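Local coordinates for tetratricopeptide repeat protein (Parabacteroides merdae ATCC 43184, PDB 4R7S) that is of unknown function but, as a helical tetratricopeptide repeat protein, probably serves as a scaffold for binding other proteins or peptides, at residues Leu27-Ala30 against Met31-Glu34. Residues are numbered along the deposited sequence; the frame is centred on the assembly and turned at random.
Sequences LKAA and MRKE. With NO3 (nitrate ion), chain B.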
loop_
_atom_site.group_PDB
_atom_site.type_symbol
_atom_site.label_atom_id
_atom_site.label_comp_id
_atom_site.label_asym_id
_atom_site.label_seq_id
_atom_site.Cartn_x
_atom_site.Cartn_y
_atom_site.Cartn_z
ATOM N N LEU A 27 -20.185 16.111 -9.231
ATOM C CA LEU A 27 -20.542 15.655 -7.879
ATOM C C LEU A 27 -20.808 16.837 -6.942
ATOM O O LEU A 27 -21.850 16.869 -6.276
ATOM C CB LEU A 27 -19.476 14.717 -7.292
ATOM C CG LEU A 27 -19.505 13.283 -7.872
ATOM C CD1 LEU A 27 -18.406 12.446 -7.320
ATOM C CD2 LEU A 27 -20.803 12.594 -7.602
ATOM N N LYS A 28 -19.901 17.836 -6.954
ATOM C CA LYS A 28 -20.019 19.061 -6.170
ATOM C C LYS A 28 -21.267 19.815 -6.555
ATOM O O LYS A 28 -21.991 20.288 -5.666
ATOM C CB LYS A 28 -18.792 19.939 -6.357
ATOM C CG LYS A 28 -17.658 19.562 -5.421
ATOM C CD LYS A 28 -16.442 20.466 -5.632
ATOM C CE LYS A 28 -15.229 19.941 -4.918
ATOM N NZ LYS A 28 -13.995 20.593 -5.402
ATOM N N ALA A 29 -21.562 19.875 -7.874
ATOM C CA ALA A 29 -22.742 20.561 -8.388
ATOM C C ALA A 29 -24.023 19.837 -7.955
ATOM O O ALA A 29 -24.992 20.485 -7.524
ATOM C CB ALA A 29 -22.666 20.667 -9.900
ATOM N N ALA A 30 -24.028 18.499 -8.048
ATOM C CA ALA A 30 -25.177 17.713 -7.628
ATOM C C ALA A 30 -25.506 18.022 -6.169
ATOM O O ALA A 30 -26.651 18.371 -5.870
ATOM C CB ALA A 30 -24.911 16.229 -7.819
HETATM N N MSE A 31 -24.479 18.051 -5.300
HETATM C CA MSE A 31 -24.654 18.337 -3.873
HETATM C C MSE A 31 -25.066 19.781 -3.542
HETATM O O MSE A 31 -25.665 20.010 -2.488
HETATM C CB MSE A 31 -23.418 17.938 -3.108
HETATM C CG MSE A 31 -23.383 16.445 -2.933
HETATM SE SE MSE A 31 -21.889 15.863 -1.950
HETATM C CE MSE A 31 -22.108 17.110 -0.316
ATOM N N ARG A 32 -24.805 20.739 -4.435
ATOM C CA ARG A 32 -25.283 22.107 -4.227
ATOM C C ARG A 32 -26.744 22.177 -4.603
ATOM O O ARG A 32 -27.473 23.003 -4.046
ATOM C CB ARG A 32 -24.483 23.128 -5.036
ATOM C CG ARG A 32 -23.095 23.421 -4.483
ATOM C CD ARG A 32 -22.444 24.595 -5.200
ATOM N NE ARG A 32 -22.166 24.310 -6.609
ATOM C CZ ARG A 32 -21.009 23.844 -7.068
ATOM N NH1 ARG A 32 -19.999 23.605 -6.234
ATOM N NH2 ARG A 32 -20.845 23.625 -8.366
ATOM N N LYS A 33 -27.183 21.311 -5.558
ATOM C CA LYS A 33 -28.589 21.286 -6.016
ATOM C C LYS A 33 -29.493 20.693 -4.926
ATOM O O LYS A 33 -30.530 21.280 -4.644
ATOM C CB LYS A 33 -28.760 20.544 -7.362
ATOM C CG LYS A 33 -30.188 20.525 -7.927
ATOM C CD LYS A 33 -30.693 21.875 -8.453
ATOM C CE LYS A 33 -32.110 21.779 -8.986
ATOM N NZ LYS A 33 -32.654 23.099 -9.413
ATOM N N GLU A 34 -29.095 19.584 -4.295
ATOM C CA GLU A 34 -29.893 18.966 -3.225
ATOM C C GLU A 34 -29.023 18.814 -1.969
ATOM O O GLU A 34 -28.589 17.704 -1.647
ATOM C CB GLU A 34 -30.501 17.617 -3.667
ATOM C CG GLU A 34 -31.376 17.697 -4.914
ATOM C CD GLU A 34 -32.314 16.543 -5.221
ATOM O OE1 GLU A 34 -32.563 15.697 -4.331
ATOM O OE2 GLU A 34 -32.864 16.531 -6.345
HETATM N N NO3 B . -33.093 23.771 -5.765
HETATM O O1 NO3 B . -33.026 24.632 -6.627
HETATM O O2 NO3 B . -33.190 22.578 -6.006
HETATM O O3 NO3 B . -33.073 24.146 -4.493
#
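Met31, a selenomethionine here, donates its backbone N-H to Leu27 O, with N to O 3.0 Å and an N-H...O angle of 162°, a regular i to i+4 bond near the C-terminal end of helix 20-33. Its side chain starts beside that carbonyl, CB and CG each 3.7 Å from Leu27 O. In this tetratricopeptide-repeat region Leu27, Ala29 and Ala30 touch Ser11 and Leu7 of helix 2-16, while Leu27 and Met31 also pack on helix 40-52, Met31 reaching Asn40 and Leu44. At Arg32 the pattern changes: the backbone N lies 3.1 Å from Lys28 O and is shared with Ala29 O, both bonds weak. The Arg32 side chain folds back along the helix, because chi1 of -75° sets CG beside its own backbone N and a bend at chi3 (-66°) turns the guanidinium over the preceding turn. One face of that group looks onto Lys28 O and the backbone of Ala29, with NH2 3.6 Å from Ala29 CA. NH2 also makes a salt bridge to Glu25, and Lys28 NZ makes one to Glu24. Lys33 N bonds to Ala29 O at 3.1 Å and, weakly, to Ala30 O. Its CB sits 3.4 Å from Ala30 O, and CG, anti to the backbone N, takes the amine outward, where NZ donates to O1 of a nitrate, probably from the crystallisation liquor, at 3.2 Å. Glu34, itself the first residue off helical angles, still donates from N to Ala30 O at 3.2 Å, and its carboxylate meets Asn37 and the N of Gly1. The added weak i to i+3 bonds at Arg32 and Lys33 are consistent with slight 3-10 character, though i to i+4 bonding persists to Glu34, and the separate glutamate partners probably offset the like charges of Lys28 and Arg32.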